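Putative dihydrodipicolinate synthase (Thermus thermophilus, PDB 2PCQ) is of undetermined function but belongs to the dihydrodipicolinate synthetase family and folds as an eight-stranded parallel beta/alpha barrel. Local coordinates at residues G107-Y112 / E140-H145; Y99-L104 / T130-P135; G79-A84 / E117-F122; I151-G156 / A162-R167; A184-A189 / D209-G214. One frame throughout, in Å; residues are numbered along the deposited sequence.

Interaction 1 of 5, residues G107-Y112 / E140-H145; sequences GLLRYY and EALAPH. With K (potassium ion), chain B.
Leu142 wedges its isobutyl end between Leu109 and Tyr112, two residues one turn apart on the helix 107-118. Its CD1 methyl meets Tyr112 CD1 at 3.6 Å, arriving oblique to the ring, and its CD2 methyl lies 3.9 Å from Tyr112 CB, so the fork straddles the base of the tyrosine. On the other flank Leu109 sends CD2 to Leu142 CG at 3.7 Å. The same methyl grazes Ala141 CB at 4.3 Å, at the exposed margin of the contact. Leu109 CG stands beside its backbone N (chi1 -58°), a setting that brings the end of the side chain closer to 140-145 than its CB direction alone would.

Further out, the Tyr112 hydroxyl hydrogen-bonds to Ala94 O, and Leu123 of strand 121-125 packs on both Tyr112 and Leu142. From Leu142 to His145 the chain makes a type I turn, closed by His145 N to Leu142 O at 3.0 Å. This turn presents Ala143 O and His145 O to a potassium ion, which Val148 O, Glu170 O and two waters also bind. The chemistry is thus divided: purely apolar contacts join the two outer helices of the barrel, while backbone carbonyls of the turn face the cation.

Interaction 2 of 5, residues Y99-L104 / T130-P135; sequences YYHGSL and TKVDLP
Two loops at the carboxyl ends of barrel strands meet here: the loop 99-104, which follows strand 91-94, and the loop 130-135, which connects helices 127-130 and 136-142. His101 lies with one face of its imidazole against Val132. The Val132 CB is 3.8 Å from the ring centroid and 16° off the ring normal, a CH-pi contact displaced toward the rim. On the same side of the ring, Val132 CG1 lies over its root, 3.6 Å from His101 CB, and Val132 CG2 leans over His101 CD2 at 3.9 Å. The ring reaches this position because CG extends opposite the backbone N (chi1 -172°).

In a beta/alpha barrel such loops follow the strands and lead into the outer helices; here Pro135 occupies the N-cap of the helix 136-142. The polar edge of the imidazole turns to the same loop. A water lies in the ring plane, 2.7 Å from His101 NE2, and donates to Asp133 O at 2.6 Å, bridging ring and backbone. The direct separation of His101 NE2 and Asp133 O is 3.3 Å, with the carbonyl oxygen oblique to the ring. Outside the pair, Leu134 packs on Leu123 and His125 of strand 121-125. A second subunit supplies Lys131 to pack on Val132, while Tyr100 OH bonds to Ser40 O of that subunit and its ring meets His46 there edge to face.

Interaction 3 of 5, residues G79-A84 / E117-F122; sequences GALLEA and EKMPLF
Leu81 and selenomethionine Met119 bring together the outside of the beta/alpha barrel and the turn that leads back into it: helix 74-87 packs against the short link between helix 107-118 and strand 121-125. No hydrogen bond spans the two segments, and the two sides of the contact differ in burial and in how much of each side chain takes part. On the buried side Met119 engages through its selenium. The leucine and the selenomethionine run past one another in opposite directions, placing Met119 SE 4.1 Å from both Leu81 CG and Leu81 CD2. The same selenium is 3.9 Å from Leu81 O, so it touches the helix backbone as well as the leucine branches. One turn later Ala84 presents its CB at 4.4 Å from Met119 SE. Leu81 CG projects opposite its own backbone N (chi1 -175°), which directs both methyls toward the link. Behind this pair, Leu92 of strand 91-94 contacts Leu81, Ala84 and Met119, while Leu115 of helix 107-118 also packs on Leu81.

On the exposed side Lys118 takes part with the base of its side chain alone. Beyond CB the lysine chain bends at chi2 and chi3 (-66° and -65°), carrying the amino group off from helix 74-87. The lysine and leucine side chains cross at about a right angle, and Lys118 CB sits nearly equidistant from the two methyls of Leu81, 3.9 Å from CD1 and 4.0 Å from CD2.

Interaction 4 of 5, residues I151-G156 / A162-R167; sequences IKDSSG and AFYQAR
Tyr164 reaches from its helix to Asp153 and Ile151 on strand 148-153. From CB the side chain sets CG beside the backbone N (chi1 -50°), pointing the ring at the strand. On the ring, CD2 is the first atom to approach Ile151 CG2; CE2 comes nearer, at 3.8 Å, and CZ follows. The methyl stands over one face, with Ile151 CG2 4.2 Å from the ring centroid and 22° off the normal, a CH-pi contact offset toward the rim. At the tip, Tyr164 OH passes Ile151 CD1 at 3.4 Å and donates a 2.6 Å hydrogen bond to Asp153 OD2, using the anti lone pair of that oxygen.

The carboxylate is held from its other end too: Asp153 OD1 accepts from Ser155 OG at 2.6 Å and from Ser155 N at 3.0 Å, the latter forming an Asx turn. Arg160 adds a salt bridge to Asp153 OD2, which would probably stabilise the negative charge in this buried setting. The contact lies within the beta-alpha-beta unit 148-153, 158-167 and 172-175; Leu136 and Val139 of helix 136-142 pack against Tyr164, while strands 121-125 and 172-175 hydrogen-bond to the backbone on either side of strand 148-153.

Interaction 5 of 5, residues A184-A189 / D209-G214; sequences ALALGA and DHFREG
Phe211 lays its ring along the last turn of helix 181-186. Its CG extends opposite the backbone N (chi1 179°), carrying the ring across to Leu185, whose CB sits over one face at 4.0 Å from the centroid and 16° off the ring normal. This is a CH-pi contact offset toward the rim. The leucine side chain runs back along the phenylalanine, bringing Leu185 CD1 to Phe211 CB at 4.1 Å. The far end of the ring lies close to the backbone, Phe211 CZ being 3.3 Å from Leu185 O and 3.6 Å from Ala186 CA.

Both helices of this barrel region close with Schellman motifs, Gly188 and Gly214 adopting positive phi. Gly188 N returns to Leu185 O at 3.0 Å. Arg212, bent at chi2 (87°), reaches across to the end of helix 181-186: one water accepts from Arg212 NH1 and donates to Leu185 O and Ala189 O, linking side chain and helix terminus. In the third subunit, Leu216 packs on Phe211, and Gln220 hydrogen-bonds to Ala186 O.

Interactions 3, 4 and 5 are mainly buried, whereas 1 and 2 are only partly so and lie where a second subunit comes close. Interactions 1 and 3 share helix 107-118 and are apolar across their segments; 3 reaches the barrel through strand 121-125, neighbour of the strand used by 4, and Phe122 touches Ile151 there. Leu134 of interaction 2 packs on Leu108 of 1 and Ile151 of 4, while a Glu140-Arg167 salt bridge joins 1 to 4. A direct side-chain hydrogen bond marks interaction 4; water-mediated bridges mark 2 and 5. Interactions 4 and 5 pack together through Ala162 and Leu187, beside a third subunit.

Interaction 1 of 5, residues G107-Y112 / E140-H145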
# COMPACT_ATOMS: atom_id res chain seq x y z
N GLY A 107 0.05 23.80 0.91
CA GLY A 107 1.44 24.24 0.94
C GLY A 107 2.21 23.70 -0.25
O GLY A 107 3.29 24.20 -0.58
N LEU A 108 1.67 22.66 -0.89
CA LEU A 108 2.32 22.07 -2.06
C LEU A 108 2.36 23.10 -3.18
O LEU A 108 3.39 23.28 -3.82
CB LEU A 108 1.54 20.84 -2.54
CG LEU A 108 2.08 20.18 -3.82
CD1 LEU A 108 3.46 19.59 -3.56
CD2 LEU A 108 1.13 19.10 -4.28
N LEU A 109 1.23 23.76 -3.40
CA LEU A 109 1.14 24.78 -4.44
C LEU A 109 1.99 25.98 -4.05
O LEU A 109 2.67 26.56 -4.90
CB LEU A 109 -0.32 25.21 -4.64
CG LEU A 109 -1.30 24.10 -5.01
CD1 LEU A 109 -2.71 24.66 -5.11
CD2 LEU A 109 -0.88 23.46 -6.32
N ARG A 110 1.96 26.35 -2.78
CA ARG A 110 2.76 27.48 -2.31
C ARG A 110 4.24 27.22 -2.54
O ARG A 110 4.99 28.13 -2.89
CB ARG A 110 2.52 27.74 -0.81
CG ARG A 110 1.11 28.20 -0.47
CD ARG A 110 1.08 28.86 0.91
NE ARG A 110 1.34 27.93 2.01
CZ ARG A 110 0.43 27.10 2.52
NH1 ARG A 110 -0.80 27.07 2.03
NH2 ARG A 110 0.76 26.29 3.52
N TYR A 111 4.66 25.97 -2.35
CA TYR A 111 6.05 25.60 -2.53
C TYR A 111 6.50 25.84 -3.97
O TYR A 111 7.46 26.56 -4.23
CB TYR A 111 6.25 24.12 -2.17
CG TYR A 111 7.69 23.65 -2.21
CD1 TYR A 111 8.63 24.12 -1.28
CD2 TYR A 111 8.12 22.74 -3.17
CE1 TYR A 111 9.95 23.69 -1.32
CE2 TYR A 111 9.44 22.31 -3.22
CZ TYR A 111 10.35 22.79 -2.29
OH TYR A 111 11.66 22.36 -2.34
N TYR A 112 5.79 25.23 -4.92
CA TYR A 112 6.12 25.37 -6.33
C TYR A 112 5.97 26.79 -6.87
O TYR A 112 6.76 27.23 -7.70
CB TYR A 112 5.28 24.40 -7.16
CG TYR A 112 5.77 22.97 -7.09
CD1 TYR A 112 4.99 21.96 -6.53
CD2 TYR A 112 7.03 22.63 -7.59
CE1 TYR A 112 5.44 20.65 -6.47
CE2 TYR A 112 7.49 21.32 -7.54
CZ TYR A 112 6.70 20.33 -6.98
OH TYR A 112 7.14 19.03 -6.95
N GLU A 140 -2.44 20.02 -12.59
CA GLU A 140 -3.31 20.84 -13.43
C GLU A 140 -3.42 22.28 -12.92
O GLU A 140 -3.52 23.22 -13.70
CB GLU A 140 -4.70 20.21 -13.54
CG GLU A 140 -5.68 21.04 -14.36
CD GLU A 140 -6.85 20.24 -14.88
OE1 GLU A 140 -7.24 19.24 -14.23
OE2 GLU A 140 -7.41 20.61 -15.94
N ALA A 141 -3.37 22.45 -11.60
CA ALA A 141 -3.45 23.78 -11.02
C ALA A 141 -2.16 24.56 -11.28
O ALA A 141 -2.18 25.77 -11.45
CB ALA A 141 -3.70 23.68 -9.52
N LEU A 142 -1.03 23.85 -11.30
CA LEU A 142 0.27 24.47 -11.52
C LEU A 142 0.61 24.67 -13.00
O LEU A 142 1.37 25.57 -13.34
CB LEU A 142 1.36 23.64 -10.86
CG LEU A 142 1.32 23.60 -9.33
CD1 LEU A 142 2.21 22.48 -8.81
CD2 LEU A 142 1.77 24.95 -8.78
N ALA A 143 0.04 23.83 -13.85
CA ALA A 143 0.30 23.88 -15.28
C ALA A 143 0.14 25.26 -15.94
O ALA A 143 0.88 25.58 -16.85
CB ALA A 143 -0.57 22.86 -16.00
N PRO A 144 -0.83 26.08 -15.51
CA PRO A 144 -0.95 27.38 -16.18
C PRO A 144 0.22 28.36 -15.94
O PRO A 144 0.46 29.24 -16.76
CB PRO A 144 -2.27 27.92 -15.65
CG PRO A 144 -3.07 26.67 -15.38
CD PRO A 144 -2.04 25.79 -14.71
N HIS A 145 0.93 28.19 -14.83
CA HIS A 145 2.04 29.07 -14.49
C HIS A 145 3.14 29.09 -15.56
O HIS A 145 3.70 28.05 -15.88
CB HIS A 145 2.65 28.65 -13.15
CG HIS A 145 3.51 29.70 -12.52
ND1 HIS A 145 4.56 30.31 -13.18
CD2 HIS A 145 3.49 30.24 -11.28
CE1 HIS A 145 5.15 31.17 -12.38
NE2 HIS A 145 4.52 31.15 -11.22
K K B . 3.24 26.31 -18.29
O HOH W 1 1.56 28.82 -19.12
O HOH W 2 5.60 27.18 -20.13

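Interaction 2 of 5, residues Y99-L104 / T130-P135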
# COMPACT_ATOMS: atom_id res chain seq x y z
N TYR A 99 9.11 14.46 4.19
CA TYR A 99 8.94 14.03 5.57
C TYR A 99 7.57 14.30 6.21
O TYR A 99 6.98 13.39 6.78
CB TYR A 99 10.05 14.63 6.43
CG TYR A 99 10.30 13.86 7.70
CD1 TYR A 99 11.15 12.76 7.72
CD2 TYR A 99 9.65 14.21 8.89
CE1 TYR A 99 11.37 12.02 8.89
CE2 TYR A 99 9.86 13.48 10.06
CZ TYR A 99 10.71 12.40 10.06
OH TYR A 99 10.90 11.69 11.22
N TYR A 100 7.08 15.53 6.12
CA TYR A 100 5.77 15.87 6.72
C TYR A 100 4.71 16.10 5.64
O TYR A 100 3.73 16.81 5.87
CB TYR A 100 5.89 17.13 7.58
CG TYR A 100 6.90 17.02 8.70
CD1 TYR A 100 6.59 16.34 9.88
CD2 TYR A 100 8.17 17.57 8.58
CE1 TYR A 100 7.53 16.21 10.90
CE2 TYR A 100 9.11 17.45 9.59
CZ TYR A 100 8.79 16.77 10.74
OH TYR A 100 9.73 16.66 11.73
N HIS A 101 4.91 15.49 4.48
CA HIS A 101 4.00 15.65 3.36
C HIS A 101 2.51 15.58 3.68
O HIS A 101 1.71 16.31 3.10
CB HIS A 101 4.34 14.63 2.27
CG HIS A 101 3.59 14.83 1.00
ND1 HIS A 101 2.31 14.34 0.80
CD2 HIS A 101 3.93 15.48 -0.15
CE1 HIS A 101 1.90 14.68 -0.41
NE2 HIS A 101 2.86 15.36 -1.01
N GLY A 102 2.14 14.70 4.60
CA GLY A 102 0.74 14.57 4.97
C GLY A 102 0.13 15.83 5.56
O GLY A 102 -1.08 16.01 5.54
N SER A 103 0.98 16.72 6.09
CA SER A 103 0.52 17.96 6.70
C SER A 103 0.70 19.17 5.79
O SER A 103 0.36 20.30 6.15
CB SER A 103 1.27 18.21 8.01
OG SER A 103 1.11 17.13 8.91
N LEU A 104 1.24 18.93 4.60
CA LEU A 104 1.50 19.99 3.63
C LEU A 104 0.26 20.75 3.16
O LEU A 104 0.24 21.98 3.13
CB LEU A 104 2.26 19.41 2.44
CG LEU A 104 2.92 20.35 1.43
CD1 LEU A 104 3.85 21.32 2.14
CD2 LEU A 104 3.70 19.52 0.42
N THR A 130 10.87 9.36 -3.43
CA THR A 130 10.30 10.36 -2.53
C THR A 130 9.18 9.78 -1.68
O THR A 130 8.88 10.27 -0.60
CB THR A 130 9.74 11.57 -3.29
OG1 THR A 130 8.68 11.15 -4.15
CG2 THR A 130 10.84 12.24 -4.12
N LYS A 131 8.54 8.73 -2.20
CA LYS A 131 7.48 8.06 -1.48
C LYS A 131 6.27 8.94 -1.13
O LYS A 131 5.57 8.68 -0.15
CB LYS A 131 8.06 7.40 -0.22
CG LYS A 131 9.21 6.45 -0.55
CD LYS A 131 9.93 5.97 0.70
CE LYS A 131 11.13 5.09 0.35
NZ LYS A 131 12.23 5.84 -0.35
N VAL A 132 6.04 9.97 -1.94
CA VAL A 132 4.90 10.85 -1.74
C VAL A 132 4.27 11.09 -3.11
O VAL A 132 4.93 10.99 -4.14
CB VAL A 132 5.28 12.23 -1.12
CG1 VAL A 132 5.83 12.03 0.28
CG2 VAL A 132 6.28 12.95 -2.02
N ASP A 133 2.98 11.40 -3.11
CA ASP A 133 2.26 11.62 -4.35
C ASP A 133 2.28 13.08 -4.78
O ASP A 133 2.60 13.98 -4.00
CB ASP A 133 0.82 11.13 -4.18
CG ASP A 133 0.04 11.15 -5.47
OD1 ASP A 133 0.61 10.79 -6.52
OD2 ASP A 133 -1.16 11.52 -5.44
N LEU A 134 1.99 13.30 -6.06
CA LEU A 134 1.90 14.63 -6.65
C LEU A 134 0.61 14.50 -7.45
O LEU A 134 0.62 14.16 -8.63
CB LEU A 134 3.08 14.93 -7.58
CG LEU A 134 3.05 16.31 -8.25
CD1 LEU A 134 2.86 17.41 -7.22
CD2 LEU A 134 4.34 16.54 -9.02
N PRO A 135 -0.54 14.74 -6.78
CA PRO A 135 -1.87 14.65 -7.38
C PRO A 135 -1.98 15.32 -8.74
O PRO A 135 -1.41 16.39 -8.96
CB PRO A 135 -2.76 15.32 -6.34
CG PRO A 135 -2.07 14.99 -5.05
CD PRO A 135 -0.62 15.24 -5.40
O HOH W 3 2.32 16.48 -3.37

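Interaction 3 of 5, residues G79-A84 / E117-F122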
# COMPACT_ATOMS: atom_id res chain seq x y z
N GLY A 79 18.77 28.39 -1.15
CA GLY A 79 20.17 28.28 -1.53
C GLY A 79 20.39 27.40 -2.74
O GLY A 79 21.19 27.72 -3.63
N ALA A 80 19.68 26.27 -2.79
CA ALA A 80 19.80 25.34 -3.90
C ALA A 80 19.42 26.04 -5.20
O ALA A 80 20.09 25.87 -6.22
CB ALA A 80 18.91 24.13 -3.67
N LEU A 81 18.35 26.82 -5.16
CA LEU A 81 17.88 27.53 -6.34
C LEU A 81 18.90 28.59 -6.78
O LEU A 81 19.22 28.68 -7.96
CB LEU A 81 16.52 28.18 -6.07
CG LEU A 81 15.82 28.87 -7.25
CD1 LEU A 81 14.32 28.95 -6.98
CD2 LEU A 81 16.41 30.25 -7.47
N LEU A 82 19.41 29.37 -5.83
CA LEU A 82 20.38 30.42 -6.16
C LEU A 82 21.63 29.82 -6.81
O LEU A 82 22.17 30.38 -7.76
CB LEU A 82 20.80 31.19 -4.90
CG LEU A 82 19.71 32.03 -4.22
CD1 LEU A 82 20.30 32.74 -3.01
CD2 LEU A 82 19.14 33.04 -5.21
N GLU A 83 22.06 28.67 -6.29
CA GLU A 83 23.23 27.98 -6.81
C GLU A 83 22.99 27.50 -8.25
O GLU A 83 23.85 27.67 -9.11
CB GLU A 83 23.56 26.79 -5.91
CG GLU A 83 24.17 27.19 -4.57
CD GLU A 83 23.98 26.14 -3.49
OE1 GLU A 83 23.82 24.95 -3.83
OE2 GLU A 83 24.02 26.51 -2.29
N ALA A 84 21.82 26.92 -8.49
CA ALA A 84 21.46 26.42 -9.81
C ALA A 84 21.40 27.56 -10.81
O ALA A 84 21.87 27.43 -11.94
CB ALA A 84 20.11 25.71 -9.75
N GLU A 117 8.51 31.48 -9.05
CA GLU A 117 8.57 32.93 -9.06
C GLU A 117 10.01 33.38 -9.31
O GLU A 117 10.24 34.46 -9.85
CB GLU A 117 8.08 33.47 -7.71
CG GLU A 117 7.90 34.98 -7.66
CD GLU A 117 6.88 35.48 -8.67
OE1 GLU A 117 5.74 34.98 -8.66
OE2 GLU A 117 7.23 36.39 -9.46
N LYS A 118 10.97 32.54 -8.94
CA LYS A 118 12.39 32.86 -9.09
C LYS A 118 13.10 32.14 -10.24
O LYS A 118 14.13 32.62 -10.74
CB LYS A 118 13.12 32.52 -7.78
CG LYS A 118 12.50 33.12 -6.52
CD LYS A 118 12.58 34.64 -6.48
CE LYS A 118 14.02 35.12 -6.41
NZ LYS A 118 14.11 36.60 -6.32
N MSE A 119 12.56 31.00 -10.67
CA MSE A 119 13.23 30.27 -11.74
C MSE A 119 12.30 29.29 -12.41
O MSE A 119 11.39 28.76 -11.80
CB MSE A 119 14.42 29.49 -11.17
CG MSE A 119 15.70 29.63 -11.94
SE MSE A 119 16.97 28.44 -11.14
CE MSE A 119 17.44 27.47 -12.76
N PRO A 120 12.55 29.01 -13.70
CA PRO A 120 11.73 28.06 -14.45
C PRO A 120 11.98 26.69 -13.86
O PRO A 120 13.09 26.40 -13.40
CB PRO A 120 12.27 28.18 -15.89
CG PRO A 120 12.84 29.59 -15.91
CD PRO A 120 13.51 29.70 -14.58
N LEU A 121 10.95 25.86 -13.84
CA LEU A 121 11.11 24.52 -13.31
C LEU A 121 10.16 23.49 -13.87
O LEU A 121 9.12 23.81 -14.46
CB LEU A 121 11.01 24.52 -11.77
CG LEU A 121 9.74 24.58 -10.88
CD1 LEU A 121 9.54 25.98 -10.37
CD2 LEU A 121 8.51 24.08 -11.61
N PHE A 122 10.54 22.23 -13.69
CA PHE A 122 9.74 21.09 -14.11
C PHE A 122 9.33 20.44 -12.79
O PHE A 122 10.11 20.42 -11.84
CB PHE A 122 10.59 20.09 -14.90
CG PHE A 122 10.81 20.48 -16.34
CD1 PHE A 122 9.93 20.05 -17.32
CD2 PHE A 122 11.91 21.25 -16.70
CE1 PHE A 122 10.14 20.39 -18.66
CE2 PHE A 122 12.13 21.60 -18.03
CZ PHE A 122 11.24 21.16 -19.01

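Interaction 4 of 5, residues I151-G156 / A162-R167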
# COMPACT_ATOMS: atom_id res chain seq x y z
N ILE A 151 6.75 18.54 -16.61
CA ILE A 151 6.98 17.59 -15.54
C ILE A 151 7.80 16.38 -15.97
O ILE A 151 7.70 15.92 -17.11
CB ILE A 151 5.64 17.08 -14.98
CG1 ILE A 151 5.86 16.16 -13.78
CG2 ILE A 151 4.89 16.31 -16.08
CD1 ILE A 151 4.57 15.78 -13.06
N LYS A 152 8.64 15.90 -15.06
CA LYS A 152 9.39 14.68 -15.32
C LYS A 152 8.64 13.69 -14.43
O LYS A 152 8.59 13.86 -13.21
CB LYS A 152 10.85 14.76 -14.85
CG LYS A 152 11.57 13.43 -15.03
CD LYS A 152 12.98 13.41 -14.46
CE LYS A 152 13.55 11.99 -14.51
NZ LYS A 152 14.84 11.85 -13.78
N ASP A 153 8.05 12.68 -15.05
CA ASP A 153 7.29 11.68 -14.33
C ASP A 153 8.02 10.34 -14.42
O ASP A 153 8.07 9.72 -15.49
CB ASP A 153 5.89 11.57 -14.93
CG ASP A 153 4.93 10.80 -14.04
OD1 ASP A 153 5.32 9.74 -13.51
OD2 ASP A 153 3.78 11.26 -13.87
N SER A 154 8.57 9.88 -13.30
CA SER A 154 9.30 8.62 -13.26
C SER A 154 8.48 7.46 -12.71
O SER A 154 8.98 6.34 -12.61
CB SER A 154 10.56 8.77 -12.40
OG SER A 154 11.36 9.86 -12.83
N SER A 155 7.22 7.72 -12.36
CA SER A 155 6.36 6.70 -11.77
C SER A 155 6.11 5.44 -12.59
O SER A 155 5.93 4.36 -12.02
CB SER A 155 5.00 7.31 -11.40
OG SER A 155 4.25 7.60 -12.56
N GLY A 156 6.08 5.56 -13.91
CA GLY A 156 5.81 4.39 -14.73
C GLY A 156 4.30 4.17 -14.80
O GLY A 156 3.83 3.15 -15.30
N ALA A 162 -1.04 9.88 -19.91
CA ALA A 162 -2.21 10.02 -20.77
C ALA A 162 -3.03 11.24 -20.35
O ALA A 162 -3.59 11.94 -21.19
CB ALA A 162 -3.08 8.75 -20.69
N PHE A 163 -3.09 11.47 -19.04
CA PHE A 163 -3.81 12.62 -18.49
C PHE A 163 -3.19 13.92 -18.99
O PHE A 163 -3.88 14.80 -19.49
CB PHE A 163 -3.79 12.59 -16.96
CG PHE A 163 -4.38 13.81 -16.32
CD1 PHE A 163 -5.74 13.88 -16.03
CD2 PHE A 163 -3.58 14.91 -16.02
CE1 PHE A 163 -6.30 15.02 -15.45
CE2 PHE A 163 -4.12 16.05 -15.44
CZ PHE A 163 -5.48 16.11 -15.16
N TYR A 164 -1.87 14.05 -18.84
CA TYR A 164 -1.20 15.28 -19.28
C TYR A 164 -1.49 15.52 -20.75
O TYR A 164 -1.77 16.65 -21.17
CB TYR A 164 0.32 15.17 -19.11
CG TYR A 164 0.82 14.70 -17.76
CD1 TYR A 164 0.22 15.14 -16.57
CD2 TYR A 164 1.90 13.83 -17.67
CE1 TYR A 164 0.70 14.72 -15.33
CE2 TYR A 164 2.39 13.41 -16.43
CZ TYR A 164 1.78 13.86 -15.27
OH TYR A 164 2.27 13.43 -14.05
N GLN A 165 -1.43 14.45 -21.54
CA GLN A 165 -1.65 14.51 -22.98
C GLN A 165 -3.05 14.99 -23.36
O GLN A 165 -3.21 15.82 -24.25
CB GLN A 165 -1.41 13.13 -23.60
CG GLN A 165 -1.67 13.08 -25.11
CD GLN A 165 -1.49 11.69 -25.68
OE1 GLN A 165 -2.08 10.73 -25.18
NE2 GLN A 165 -0.69 11.57 -26.73
N ALA A 166 -4.06 14.47 -22.68
CA ALA A 166 -5.44 14.83 -22.98
C ALA A 166 -5.91 16.15 -22.37
O ALA A 166 -6.75 16.84 -22.96
CB ALA A 166 -6.37 13.70 -22.55
N ARG A 167 -5.38 16.52 -21.22
CA ARG A 167 -5.84 17.74 -20.56
C ARG A 167 -4.90 18.94 -20.48
O ARG A 167 -5.36 20.06 -20.27
CB ARG A 167 -6.32 17.42 -19.14
CG ARG A 167 -7.60 16.59 -19.08
CD ARG A 167 -8.12 16.49 -17.64
NE ARG A 167 -8.89 17.66 -17.22
CZ ARG A 167 -9.31 17.86 -15.97
NH1 ARG A 167 -9.02 16.98 -15.02
NH2 ARG A 167 -10.03 18.93 -15.67

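Interaction 5 of 5, residues A184-A189 / D209-G214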
# COMPACT_ATOMS: atom_id res chain seq x y z
N ALA A 184 5.12 5.68 -23.34
CA ALA A 184 5.03 7.08 -22.92
C ALA A 184 5.03 7.98 -24.15
O ALA A 184 4.29 8.97 -24.21
CB ALA A 184 6.19 7.43 -22.02
N LEU A 185 5.88 7.65 -25.12
CA LEU A 185 5.98 8.44 -26.35
C LEU A 185 4.64 8.41 -27.09
O LEU A 185 4.18 9.43 -27.60
CB LEU A 185 7.08 7.88 -27.26
CG LEU A 185 8.52 8.01 -26.72
CD1 LEU A 185 9.49 7.44 -27.75
CD2 LEU A 185 8.84 9.48 -26.44
N ALA A 186 4.02 7.24 -27.15
CA ALA A 186 2.74 7.09 -27.82
C ALA A 186 1.73 7.98 -27.11
O ALA A 186 0.82 8.52 -27.74
CB ALA A 186 2.28 5.64 -27.77
N LEU A 187 1.90 8.13 -25.80
CA LEU A 187 1.00 8.94 -25.00
C LEU A 187 1.43 10.41 -24.85
O LEU A 187 1.07 11.08 -23.88
CB LEU A 187 0.77 8.28 -23.63
CG LEU A 187 -0.04 6.98 -23.70
CD1 LEU A 187 -0.04 6.27 -22.36
CD2 LEU A 187 -1.47 7.29 -24.15
N GLY A 188 2.22 10.89 -25.81
CA GLY A 188 2.62 12.29 -25.81
C GLY A 188 3.87 12.83 -25.14
O GLY A 188 4.12 14.04 -25.23
N ALA A 189 4.65 12.00 -24.47
CA ALA A 189 5.86 12.50 -23.82
C ALA A 189 6.79 13.14 -24.85
O ALA A 189 6.95 12.64 -25.96
CB ALA A 189 6.58 11.37 -23.10
N ASP A 209 13.59 8.75 -32.25
CA ASP A 209 13.56 9.13 -33.66
C ASP A 209 12.62 8.24 -34.47
O ASP A 209 11.83 8.74 -35.27
CB ASP A 209 14.96 9.08 -34.28
CG ASP A 209 15.85 10.22 -33.80
OD1 ASP A 209 15.32 11.30 -33.47
OD2 ASP A 209 17.09 10.04 -33.77
N HIS A 210 12.71 6.93 -34.27
CA HIS A 210 11.84 5.99 -34.98
C HIS A 210 10.38 6.38 -34.76
O HIS A 210 9.59 6.42 -35.70
CB HIS A 210 12.04 4.56 -34.49
CG HIS A 210 13.27 3.89 -35.02
ND1 HIS A 210 13.59 3.88 -36.36
CD2 HIS A 210 14.22 3.14 -34.40
CE1 HIS A 210 14.68 3.16 -36.55
NE2 HIS A 210 15.08 2.70 -35.37
N PHE A 211 10.02 6.65 -33.51
CA PHE A 211 8.65 7.01 -33.19
C PHE A 211 8.25 8.31 -33.89
O PHE A 211 7.23 8.37 -34.56
CB PHE A 211 8.44 7.17 -31.68
CG PHE A 211 7.04 7.56 -31.31
CD1 PHE A 211 6.01 6.63 -31.35
CD2 PHE A 211 6.75 8.88 -30.97
CE1 PHE A 211 4.70 7.00 -31.06
CE2 PHE A 211 5.44 9.26 -30.68
CZ PHE A 211 4.42 8.33 -30.72
N ARG A 212 9.07 9.34 -33.71
CA ARG A 212 8.79 10.64 -34.34
C ARG A 212 8.62 10.54 -35.85
O ARG A 212 7.81 11.27 -36.43
CB ARG A 212 9.91 11.63 -34.05
CG ARG A 212 9.60 12.63 -32.96
CD ARG A 212 9.96 12.08 -31.61
NE ARG A 212 9.73 13.05 -30.54
CZ ARG A 212 8.58 13.19 -29.88
NH1 ARG A 212 7.54 12.42 -30.17
NH2 ARG A 212 8.49 14.10 -28.92
N GLU A 213 9.38 9.66 -36.48
CA GLU A 213 9.33 9.49 -37.93
C GLU A 213 8.26 8.51 -38.39
O GLU A 213 8.13 8.25 -39.59
CB GLU A 213 10.69 9.05 -38.46
CG GLU A 213 11.77 10.11 -38.35
CD GLU A 213 11.38 11.41 -39.04
OE1 GLU A 213 10.87 11.34 -40.18
OE2 GLU A 213 11.57 12.48 -38.44
N GLY A 214 7.51 7.95 -37.45
CA GLY A 214 6.46 7.01 -37.82
C GLY A 214 6.93 5.59 -38.10
O GLY A 214 6.14 4.78 -38.57
O HOH W 4 5.57 11.69 -28.04